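Local atomic coordinates of outer membrane protein Omp121 (Bacteroides thetaiotaomicron, PDB entry 5FQ8), a protein that belongs to the TonB-dependent receptor family of the bacterial outer membrane, binds calcium, and probably takes part in uptake of nutrients across that membrane. Residues 91-99 with 956-964; 107-115 with 124-132. All blocks are in the same frame, centred on the assembly; numbering follows the deposited sequence.

Interaction 1 (91-99 with 956-964); sequences VSSLSGTNQ and FGNDLEGNY
Asp-959 points its carboxylate into the loop 91-99, where Asn-98 and Gln-99 hold it. Its CB lies 3.6 Å from Gly-96 O. CG is turned broadly opposite the backbone N (chi1 -152°), which carries both oxygens to the neighbouring loop. OD1 uses its syn lone pair for Asn-98 ND2, and lies near the amide plane of Asn-98. The anti lone pair of OD1 takes the backbone N of Leu-960. Asp-959 OD2 accepts from Asn-98 N at 2.8 Å on the syn side; Gln-99 NE2 reaches Asp-959 OD2, also at 2.8 Å, from above the carboxylate plane. In the fold, this joins a loop of the plug domain to the loop that follows barrel strand 928-941, before the short strand 965-966. Replacing Asp-959 with an alanine is likely to leave Asn-98 N, Leu-960 N and the amides of Asn-98 and Gln-99 without their common acceptor, and the two loops less firmly tied. Gln-99 NE2 also makes a weak bond to Asn-958 O, and Gln-99 OE1 is taken by Val-86 N. Beside this polar cluster, Leu-960 CD1 packs at 3.7 Å on Val-91 CG2, the side chains crossing at about a right angle. Met-798 and Ile-744 also touch Leu-960.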
ATOM      1  N   VAL B  91      36.706   8.252  -8.577  1.00 27.64           N
ATOM      2  CA  VAL B  91      35.797   7.157  -8.268  1.00 26.43           C
ATOM      3  C   VAL B  91      36.587   5.859  -8.220  1.00 26.80           C
ATOM      4  O   VAL B  91      37.248   5.492  -9.188  1.00 27.09           O
ATOM      5  CB  VAL B  91      34.673   7.073  -9.306  1.00 26.07           C
ATOM      6  CG1 VAL B  91      33.948   5.784  -9.180  1.00 25.91           C
ATOM      7  CG2 VAL B  91      33.724   8.222  -9.150  1.00 25.70           C
ATOM      8  N   SER B  92      36.535   5.167  -7.095  1.00 26.82           N
ATOM      9  CA  SER B  92      37.084   3.827  -7.037  1.00 27.15           C
ATOM     10  C   SER B  92      36.008   2.765  -7.090  1.00 38.25           C
ATOM     11  O   SER B  92      36.223   1.699  -7.669  1.00 30.54           O
ATOM     12  CB  SER B  92      37.894   3.643  -5.764  1.00 27.47           C
ATOM     13  OG  SER B  92      38.875   4.647  -5.662  1.00 29.02           O
ATOM     14  N   SER B  93      34.853   3.036  -6.499  1.00 32.49           N
ATOM     15  CA  SER B  93      33.773   2.064  -6.408  1.00 26.19           C
ATOM     16  C   SER B  93      32.937   2.167  -7.673  1.00 26.18           C
ATOM     17  O   SER B  93      32.370   3.225  -7.963  1.00 25.62           O
ATOM     18  CB  SER B  93      32.938   2.327  -5.154  1.00 29.54           C
ATOM     19  OG  SER B  93      32.066   1.253  -4.842  1.00 25.78           O
ATOM     20  N   LEU B  94      32.879   1.086  -8.449  1.00 26.05           N
ATOM     21  CA  LEU B  94      32.160   1.183  -9.708  1.00 25.85           C
ATOM     22  C   LEU B  94      30.669   1.262  -9.477  1.00 32.24           C
ATOM     23  O   LEU B  94      29.952   1.845 -10.284  1.00 35.71           O
ATOM     24  CB  LEU B  94      32.498   0.015 -10.610  1.00 26.16           C
ATOM     25  CG  LEU B  94      32.606   0.425 -12.060  1.00 34.94           C
ATOM     26  CD1 LEU B  94      33.542   1.587 -12.139  1.00 26.36           C
ATOM     27  CD2 LEU B  94      33.140  -0.737 -12.845  1.00 34.67           C
ATOM     28  N   SER B  95      30.184   0.676  -8.401  1.00 25.30           N
ATOM     29  CA  SER B  95      28.868   1.017  -7.909  1.00 54.99           C
ATOM     30  C   SER B  95      28.766   0.589  -6.475  1.00 48.43           C
ATOM     31  O   SER B  95      28.977  -0.584  -6.155  1.00 25.14           O
ATOM     32  CB  SER B  95      27.770   0.377  -8.734  1.00 53.50           C
ATOM     33  OG  SER B  95      27.387   1.249  -9.775  1.00 60.22           O
ATOM     34  N   GLY B  96      28.522   1.561  -5.605  1.00 37.37           N
ATOM     35  CA  GLY B  96      28.528   2.968  -5.978  1.00 34.08           C
ATOM     36  C   GLY B  96      28.715   3.865  -4.763  1.00 36.48           C
ATOM     37  O   GLY B  96      27.954   4.800  -4.524  1.00 27.47           O
ATOM     38  N   THR B  97      29.736   3.556  -3.975  1.00 37.36           N
ATOM     39  CA  THR B  97      29.981   4.221  -2.702  1.00 32.17           C
ATOM     40  C   THR B  97      31.320   4.940  -2.775  1.00 28.20           C
ATOM     41  O   THR B  97      32.371   4.329  -2.562  1.00 28.55           O
ATOM     42  CB  THR B  97      29.977   3.218  -1.564  1.00 34.03           C
ATOM     43  OG1 THR B  97      28.776   2.440  -1.609  1.00 33.27           O
ATOM     44  CG2 THR B  97      30.073   3.951  -0.236  1.00 39.92           C
ATOM     45  N   ASN B  98      31.294   6.235  -3.065  1.00 25.14           N
ATOM     46  CA  ASN B  98      32.536   6.979  -3.174  1.00 25.45           C
ATOM     47  C   ASN B  98      32.651   8.141  -2.213  1.00 25.49           C
ATOM     48  O   ASN B  98      33.650   8.855  -2.256  1.00 31.28           O
ATOM     49  CB  ASN B  98      32.728   7.500  -4.599  1.00 27.24           C
ATOM     50  CG  ASN B  98      32.851   6.397  -5.596  1.00 25.50           C
ATOM     51  OD1 ASN B  98      33.940   5.926  -5.886  1.00 25.87           O
ATOM     52  ND2 ASN B  98      31.730   5.965  -6.118  1.00 25.19           N
ATOM     53  N   GLN B  99      31.664   8.377  -1.373  1.00 25.25           N
ATOM     54  CA  GLN B  99      31.810   9.417  -0.383  1.00 25.34           C
ATOM     55  C   GLN B  99      32.859   9.001   0.637  1.00 25.76           C
ATOM     56  O   GLN B  99      33.024   7.814   0.910  1.00 25.87           O
ATOM     57  CB  GLN B  99      30.489   9.674   0.312  1.00 25.04           C
ATOM     58  CG  GLN B  99      29.315   9.584  -0.608  1.00 24.65           C
ATOM     59  CD  GLN B  99      29.286  10.702  -1.599  1.00 24.55           C
ATOM     60  OE1 GLN B  99      29.231  11.855  -1.228  1.00 24.57           O
ATOM     61  NE2 GLN B  99      29.323  10.369  -2.867  1.00 24.48           N
ATOM     62  N   PHE B 956      20.313  11.937 -10.616  1.00 22.70           N
ATOM     63  CA  PHE B 956      20.666  10.561 -10.366  1.00 22.72           C
ATOM     64  C   PHE B 956      21.592  10.453  -9.169  1.00 25.87           C
ATOM     65  O   PHE B 956      22.407   9.543  -9.083  1.00 24.82           O
ATOM     66  CB  PHE B 956      21.275   9.960 -11.629  1.00 24.71           C
ATOM     67  CG  PHE B 956      20.461  10.237 -12.855  1.00 23.17           C
ATOM     68  CD1 PHE B 956      19.316   9.517 -13.107  1.00 22.70           C
ATOM     69  CD2 PHE B 956      20.806  11.249 -13.716  1.00 22.93           C
ATOM     70  CE1 PHE B 956      18.548   9.781 -14.202  1.00 22.70           C
ATOM     71  CE2 PHE B 956      20.043  11.520 -14.815  1.00 22.93           C
ATOM     72  CZ  PHE B 956      18.905  10.783 -15.065  1.00 22.81           C
ATOM     73  N   GLY B 957      21.474  11.376  -8.240  1.00 27.40           N
ATOM     74  CA  GLY B 957      22.108  11.221  -6.951  1.00 27.41           C
ATOM     75  C   GLY B 957      23.477  11.855  -6.840  1.00 32.22           C
ATOM     76  O   GLY B 957      24.014  12.465  -7.762  1.00 33.61           O
ATOM     77  N   ASN B 958      24.055  11.699  -5.661  1.00 28.52           N
ATOM     78  CA  ASN B 958      25.291  12.372  -5.325  1.00 25.54           C
ATOM     79  C   ASN B 958      26.503  11.477  -5.451  1.00 23.71           C
ATOM     80  O   ASN B 958      27.540  11.796  -4.882  1.00 23.96           O
ATOM     81  CB  ASN B 958      25.206  12.902  -3.903  1.00 27.07           C
ATOM     82  CG  ASN B 958      25.215  11.798  -2.880  1.00 32.64           C
ATOM     83  OD1 ASN B 958      24.775  10.699  -3.146  1.00 23.46           O
ATOM     84  ND2 ASN B 958      25.727  12.087  -1.704  1.00 40.50           N
ATOM     85  N   ASP B 959      26.398  10.347  -6.140  1.00 24.98           N
ATOM     86  CA  ASP B 959      27.595   9.544  -6.312  1.00 26.50           C
ATOM     87  C   ASP B 959      27.860   9.280  -7.786  1.00 24.01           C
ATOM     88  O   ASP B 959      27.594  10.137  -8.632  1.00 23.94           O
ATOM     89  CB  ASP B 959      27.491   8.243  -5.533  1.00 23.97           C
ATOM     90  CG  ASP B 959      28.835   7.728  -5.119  1.00 24.32           C
ATOM     91  OD1 ASP B 959      29.583   7.296  -6.001  1.00 24.57           O
ATOM     92  OD2 ASP B 959      29.175   7.773  -3.927  1.00 25.78           O
ATOM     93  N   LEU B 960      28.394   8.101  -8.099  1.00 24.18           N
ATOM     94  CA  LEU B 960      28.820   7.811  -9.464  1.00 28.39           C
ATOM     95  C   LEU B 960      27.679   7.929 -10.461  1.00 26.22           C
ATOM     96  O   LEU B 960      27.814   8.592 -11.488  1.00 24.13           O
ATOM     97  CB  LEU B 960      29.431   6.423  -9.534  1.00 24.55           C
ATOM     98  CG  LEU B 960      29.828   6.118 -10.961  1.00 24.74           C
ATOM     99  CD1 LEU B 960      30.993   6.966 -11.281  1.00 25.02           C
ATOM    100  CD2 LEU B 960      30.201   4.688 -11.069  1.00 24.95           C
ATOM    101  N   GLU B 961      26.544   7.294 -10.183  1.00 24.59           N
ATOM    102  CA  GLU B 961      25.480   7.293 -11.177  1.00 23.65           C
ATOM    103  C   GLU B 961      24.960   8.690 -11.445  1.00 23.50           C
ATOM    104  O   GLU B 961      24.356   8.914 -12.490  1.00 23.44           O
ATOM    105  CB  GLU B 961      24.331   6.396 -10.746  1.00 39.68           C
ATOM    106  CG  GLU B 961      24.662   4.912 -10.758  1.00 34.25           C
ATOM    107  CD  GLU B 961      23.568   4.050 -10.202  1.00 41.13           C
ATOM    108  OE1 GLU B 961      22.407   4.488 -10.191  1.00 42.13           O
ATOM    109  OE2 GLU B 961      23.880   2.934  -9.762  1.00 47.74           O
ATOM    110  N   GLY B 962      25.206   9.637 -10.545  1.00 23.49           N
ATOM    111  CA  GLY B 962      24.794  10.999 -10.803  1.00 23.41           C
ATOM    112  C   GLY B 962      25.585  11.661 -11.912  1.00 25.75           C
ATOM    113  O   GLY B 962      25.100  12.598 -12.558  1.00 32.99           O
ATOM    114  N   ASN B 963      26.798  11.180 -12.164  1.00 23.89           N
ATOM    115  CA  ASN B 963      27.638  11.797 -13.170  1.00 24.15           C
ATOM    116  C   ASN B 963      27.080  11.645 -14.571  1.00 24.14           C
ATOM    117  O   ASN B 963      27.575  12.308 -15.482  1.00 24.35           O
ATOM    118  CB  ASN B 963      29.044  11.216 -13.101  1.00 36.47           C
ATOM    119  CG  ASN B 963      29.866  11.824 -11.984  1.00 35.39           C
ATOM    120  OD1 ASN B 963      29.814  13.020 -11.750  1.00 30.07           O
ATOM    121  ND2 ASN B 963      30.621  10.999 -11.281  1.00 44.99           N
ATOM    122  N   TYR B 964      26.056  10.821 -14.760  1.00 23.94           N
ATOM    123  CA  TYR B 964      25.507  10.613 -16.087  1.00 23.96           C
ATOM    124  C   TYR B 964      24.954  11.900 -16.664  1.00 23.92           C
ATOM    125  O   TYR B 964      25.037  12.129 -17.877  1.00 24.09           O
ATOM    126  CB  TYR B 964      24.422   9.543 -16.032  1.00 23.75           C
ATOM    127  CG  TYR B 964      23.606   9.425 -17.283  1.00 23.75           C
ATOM    128  CD1 TYR B 964      22.503  10.235 -17.489  1.00 23.58           C
ATOM    129  CD2 TYR B 964      23.934   8.503 -18.250  1.00 23.97           C
ATOM    130  CE1 TYR B 964      21.766  10.143 -18.617  1.00 23.61           C
ATOM    131  CE2 TYR B 964      23.196   8.397 -19.387  1.00 24.01           C
ATOM    132  CZ  TYR B 964      22.110   9.219 -19.564  1.00 23.83           C
ATOM    133  OH  TYR B 964      21.357   9.135 -20.699  1.00 23.90           O
TER

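Interaction 2 (107-115 with 124-132); sequences VPLNNSTVY and YDFGNGANA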
ATOM      1  N   VAL B 107      33.600   9.338  15.899  1.00 29.03           N
ATOM      2  CA  VAL B 107      32.738   8.203  15.639  1.00 32.08           C
ATOM      3  C   VAL B 107      32.220   8.336  14.218  1.00 28.16           C
ATOM      4  O   VAL B 107      31.848   9.441  13.815  1.00 27.92           O
ATOM      5  CB  VAL B 107      31.567   8.157  16.631  1.00 37.19           C
ATOM      6  CG1 VAL B 107      30.592   7.047  16.239  1.00 46.84           C
ATOM      7  CG2 VAL B 107      32.097   7.984  18.026  1.00 43.91           C
ATOM      8  N   PRO B 108      32.191   7.273  13.426  1.00 27.97           N
ATOM      9  CA  PRO B 108      31.643   7.388  12.079  1.00 27.46           C
ATOM     10  C   PRO B 108      30.241   7.957  12.098  1.00 27.07           C
ATOM     11  O   PRO B 108      29.430   7.640  12.965  1.00 27.10           O
ATOM     12  CB  PRO B 108      31.660   5.947  11.575  1.00 27.41           C
ATOM     13  CG  PRO B 108      32.788   5.328  12.313  1.00 27.96           C
ATOM     14  CD  PRO B 108      32.789   5.952  13.662  1.00 28.27           C
ATOM     15  N   LEU B 109      29.969   8.816  11.133  1.00 26.74           N
ATOM     16  CA  LEU B 109      28.677   9.468  10.994  1.00 26.39           C
ATOM     17  C   LEU B 109      27.913   8.846   9.837  1.00 25.95           C
ATOM     18  O   LEU B 109      28.496   8.519   8.805  1.00 27.45           O
ATOM     19  CB  LEU B 109      28.864  10.956  10.744  1.00 26.37           C
ATOM     20  CG  LEU B 109      27.612  11.805  10.636  1.00 26.07           C
ATOM     21  CD1 LEU B 109      27.065  11.980  12.012  1.00 26.30           C
ATOM     22  CD2 LEU B 109      27.920  13.143   9.998  1.00 26.03           C
ATOM     23  N   ASN B 110      26.608   8.679  10.004  1.00 25.71           N
ATOM     24  CA  ASN B 110      25.820   8.146   8.907  1.00 25.32           C
ATOM     25  C   ASN B 110      25.714   9.191   7.811  1.00 25.05           C
ATOM     26  O   ASN B 110      25.368  10.344   8.070  1.00 25.03           O
ATOM     27  CB  ASN B 110      24.432   7.717   9.384  1.00 25.17           C
ATOM     28  CG  ASN B 110      23.542   7.278   8.244  1.00 24.79           C
ATOM     29  OD1 ASN B 110      22.659   8.013   7.824  1.00 30.80           O
ATOM     30  ND2 ASN B 110      23.783   6.083   7.726  1.00 24.78           N
ATOM     31  N   ASN B 111      26.021   8.789   6.587  1.00 24.89           N
ATOM     32  CA  ASN B 111      25.989   9.680   5.443  1.00 24.67           C
ATOM     33  C   ASN B 111      25.143   9.073   4.347  1.00 41.95           C
ATOM     34  O   ASN B 111      25.534   8.992   3.185  1.00 32.31           O
ATOM     35  CB  ASN B 111      27.401   9.978   4.951  1.00 24.88           C
ATOM     36  CG  ASN B 111      27.429  11.042   3.889  1.00 24.73           C
ATOM     37  OD1 ASN B 111      26.598  11.942   3.879  1.00 24.56           O
ATOM     38  ND2 ASN B 111      28.380  10.935   2.974  1.00 33.01           N
ATOM     39  N   SER B 112      23.952   8.628   4.714  1.00 32.47           N
ATOM     40  CA  SER B 112      23.072   7.984   3.758  1.00 24.02           C
ATOM     41  C   SER B 112      22.294   9.030   2.993  1.00 23.65           C
ATOM     42  O   SER B 112      21.937  10.072   3.536  1.00 23.67           O
ATOM     43  CB  SER B 112      22.126   7.031   4.470  1.00 23.90           C
ATOM     44  OG  SER B 112      22.864   6.004   5.100  1.00 24.16           O
ATOM     45  N   THR B 113      22.039   8.756   1.729  1.00 23.46           N
ATOM     46  CA  THR B 113      21.382   9.715   0.868  1.00 23.25           C
ATOM     47  C   THR B 113      19.986   9.225   0.551  1.00 23.04           C
ATOM     48  O   THR B 113      19.758   8.026   0.404  1.00 26.38           O
ATOM     49  CB  THR B 113      22.191   9.942  -0.411  1.00 27.76           C
ATOM     50  OG1 THR B 113      21.553  10.920  -1.237  1.00 23.07           O
ATOM     51  CG2 THR B 113      22.355   8.665  -1.172  1.00 35.58           C
ATOM     52  N   VAL B 114      19.055  10.155   0.470  1.00 22.93           N
ATOM     53  CA  VAL B 114      17.662   9.858   0.207  1.00 22.77           C
ATOM     54  C   VAL B 114      17.296  10.594  -1.063  1.00 22.62           C
ATOM     55  O   VAL B 114      17.072  11.807  -1.040  1.00 22.62           O
ATOM     56  CB  VAL B 114      16.759  10.260   1.376  1.00 27.44           C
ATOM     57  CG1 VAL B 114      15.319  10.188   0.977  1.00 22.69           C
ATOM     58  CG2 VAL B 114      17.010   9.359   2.562  1.00 33.03           C
ATOM     59  N   TYR B 115      17.261   9.868  -2.177  1.00 38.48           N
ATOM     60  CA  TYR B 115      16.877  10.435  -3.456  1.00 25.76           C
ATOM     61  C   TYR B 115      16.133   9.381  -4.255  1.00 31.24           C
ATOM     62  O   TYR B 115      16.214   8.191  -3.970  1.00 22.35           O
ATOM     63  CB  TYR B 115      18.082  10.957  -4.243  1.00 22.47           C
ATOM     64  CG  TYR B 115      18.986   9.886  -4.778  1.00 22.53           C
ATOM     65  CD1 TYR B 115      19.918   9.267  -3.964  1.00 22.68           C
ATOM     66  CD2 TYR B 115      18.926   9.507  -6.103  1.00 22.49           C
ATOM     67  CE1 TYR B 115      20.741   8.303  -4.446  1.00 22.78           C
ATOM     68  CE2 TYR B 115      19.743   8.540  -6.588  1.00 22.59           C
ATOM     69  CZ  TYR B 115      20.649   7.943  -5.755  1.00 22.73           C
ATOM     70  OH  TYR B 115      21.466   6.961  -6.226  1.00 22.88           O
ATOM     71  N   TYR B 124      13.856  13.458  -7.474  1.00 36.52           N
ATOM     72  CA  TYR B 124      13.831  14.260  -6.266  1.00 22.26           C
ATOM     73  C   TYR B 124      15.029  13.865  -5.424  1.00 22.31           C
ATOM     74  O   TYR B 124      15.602  12.794  -5.601  1.00 22.28           O
ATOM     75  CB  TYR B 124      12.515  14.088  -5.515  1.00 22.24           C
ATOM     76  CG  TYR B 124      12.190  12.690  -5.035  1.00 22.19           C
ATOM     77  CD1 TYR B 124      12.883  12.124  -3.975  1.00 23.07           C
ATOM     78  CD2 TYR B 124      11.170  11.953  -5.615  1.00 30.64           C
ATOM     79  CE1 TYR B 124      12.601  10.875  -3.522  1.00 23.66           C
ATOM     80  CE2 TYR B 124      10.864  10.685  -5.153  1.00 24.67           C
ATOM     81  CZ  TYR B 124      11.591  10.156  -4.104  1.00 27.40           C
ATOM     82  OH  TYR B 124      11.323   8.906  -3.616  1.00 22.19           O
ATOM     83  N   ASP B 125      15.420  14.750  -4.523  1.00 26.91           N
ATOM     84  CA  ASP B 125      16.587  14.511  -3.683  1.00 30.64           C
ATOM     85  C   ASP B 125      16.327  15.153  -2.334  1.00 29.80           C
ATOM     86  O   ASP B 125      15.960  16.323  -2.270  1.00 31.91           O
ATOM     87  CB  ASP B 125      17.856  15.074  -4.326  1.00 34.64           C
ATOM     88  CG  ASP B 125      19.107  14.534  -3.696  1.00 28.71           C
ATOM     89  OD1 ASP B 125      19.272  14.693  -2.471  1.00 30.21           O
ATOM     90  OD2 ASP B 125      19.911  13.925  -4.421  1.00 22.74           O
ATOM     91  N   PHE B 126      16.497  14.390  -1.266  1.00 29.62           N
ATOM     92  CA  PHE B 126      16.019  14.813   0.038  1.00 30.50           C
ATOM     93  C   PHE B 126      17.135  15.021   1.052  1.00 29.52           C
ATOM     94  O   PHE B 126      16.846  15.391   2.192  1.00 28.50           O
ATOM     95  CB  PHE B 126      15.004  13.801   0.586  1.00 24.92           C
ATOM     96  CG  PHE B 126      13.606  13.985   0.073  1.00 29.82           C
ATOM     97  CD1 PHE B 126      13.125  15.227  -0.234  1.00 22.70           C
ATOM     98  CD2 PHE B 126      12.777  12.893  -0.109  1.00 37.16           C
ATOM     99  CE1 PHE B 126      11.827  15.393  -0.698  1.00 22.66           C
ATOM    100  CE2 PHE B 126      11.493  13.038  -0.573  1.00 29.12           C
ATOM    101  CZ  PHE B 126      11.008  14.306  -0.865  1.00 22.57           C
ATOM    102  N   GLY B 127      18.385  14.783   0.688  1.00 23.05           N
ATOM    103  CA  GLY B 127      19.502  15.128   1.539  1.00 23.28           C
ATOM    104  C   GLY B 127      20.407  13.945   1.803  1.00 23.34           C
ATOM    105  O   GLY B 127      20.070  12.799   1.542  1.00 23.22           O
ATOM    106  N   ASN B 128      21.594  14.254   2.311  1.00 23.57           N
ATOM    107  CA  ASN B 128      22.514  13.216   2.742  1.00 23.71           C
ATOM    108  C   ASN B 128      22.940  13.446   4.185  1.00 24.00           C
ATOM    109  O   ASN B 128      22.741  14.506   4.769  1.00 24.11           O
ATOM    110  CB  ASN B 128      23.742  13.073   1.816  1.00 26.05           C
ATOM    111  CG  ASN B 128      24.730  14.198   1.940  1.00 24.13           C
ATOM    112  OD1 ASN B 128      24.517  15.281   1.432  1.00 24.98           O
ATOM    113  ND2 ASN B 128      25.858  13.917   2.577  1.00 27.46           N
ATOM    114  N   GLY B 129      23.463  12.388   4.778  1.00 26.69           N
ATOM    115  CA  GLY B 129      23.549  12.317   6.220  1.00 24.39           C
ATOM    116  C   GLY B 129      24.432  13.373   6.824  1.00 32.10           C
ATOM    117  O   GLY B 129      24.251  13.765   7.983  1.00 24.91           O
ATOM    118  N   ALA B 130      25.396  13.852   6.059  1.00 35.05           N
ATOM    119  CA  ALA B 130      26.263  14.880   6.586  1.00 25.07           C
ATOM    120  C   ALA B 130      25.579  16.229   6.605  1.00 25.03           C
ATOM    121  O   ALA B 130      25.923  17.064   7.438  1.00 25.33           O
ATOM    122  CB  ALA B 130      27.560  14.939   5.789  1.00 25.19           C
ATOM    123  N   ASN B 131      24.589  16.445   5.752  1.00 24.72           N
ATOM    124  CA  ASN B 131      23.900  17.722   5.764  1.00 24.72           C
ATOM    125  C   ASN B 131      23.245  18.046   7.096  1.00 24.90           C
ATOM    126  O   ASN B 131      22.664  19.124   7.221  1.00 24.96           O
ATOM    127  CB  ASN B 131      22.835  17.737   4.692  1.00 24.37           C
ATOM    128  CG  ASN B 131      23.374  18.073   3.379  1.00 24.28           C
ATOM    129  OD1 ASN B 131      24.548  17.900   3.135  1.00 30.17           O
ATOM    130  ND2 ASN B 131      22.527  18.585   2.506  1.00 29.25           N
ATOM    131  N   ALA B 132      23.299  17.146   8.074  1.00 25.02           N
ATOM    132  CA  ALA B 132      22.586  17.371   9.316  1.00 25.20           C
ATOM    133  C   ALA B 132      23.432  18.106  10.324  1.00 31.33           C
ATOM    134  O   ALA B 132      22.895  18.799  11.189  1.00 25.85           O
ATOM    135  CB  ALA B 132      22.132  16.048   9.921  1.00 25.16           C
TER
HETATM  136  O   HOH W   1      22.094  12.113  -3.746  1.00 20.80           O
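Tyr-124 sets its ring obliquely against the backbone of Tyr-115, with CE1 3.9 Å from Tyr-115 C. Its hydroxyl bonds to Lys-415. Next, Asp-125 puts OD2 3.5 Å from Tyr-115 CB. A water donates to Asp-125 OD2 and also bonds to Thr-113 OG1. The CG of Asp-125 lies opposite its own N (chi1 -164°), and OD1 turns back to accept from Gly-127 N, an Asx turn. Ser-83 OG bonds both Thr-113 OG1 and Asp-125 OD1. Phe-126 N donates to Val-114 O at 2.7 Å. Val-114 CG1 meets the Phe-126 ring at its edge, and the ring stacks with that of Tyr-379. Gly-127 O accepts from Val-114 N at 3.0 Å. Asn-128 ND2 donates to Asn-111 OD1, a bond modelled very short, with the two amide planes 67° apart. Gly-129 CA makes a CA-H...O contact with Asn-110 O at 3.3 Å. Ala-130 N donates to Asn-111 OD1 at 3.1 Å, tilted out of the carbonyl plane, so one amide oxygen ties Asn-128 and Ala-130 together. Val-114 thus faces both Phe-126 and Gly-127, as in a beta bulge, within a short antiparallel hairpin of the TonB-dependent receptor plug domain.

How the interactions relate
Both interactions are partly buried, near the middle of the chain. Interaction 2 is nested within the sequence span closed by interaction 1. It stays inside the plug and joins two neighbouring strands, by two backbone bonds and two to the Asn-111 amide oxygen. Interaction 1 instead joins plug to barrel, across more than 850 residues, and rests on one carboxylate and a small apolar patch. Neither segment pair has regular strand pairing throughout: interaction 1 sets a loop against a loop with a short 3-10 turn, and the paired strands of interaction 2 are short. The two touch directly. The Tyr-115 ring packs on Gly-957, Gln-99 CB lies 3.6 Å from Asn-111 ND2, and Thr-113 CG2 meets Asn-958 OD1.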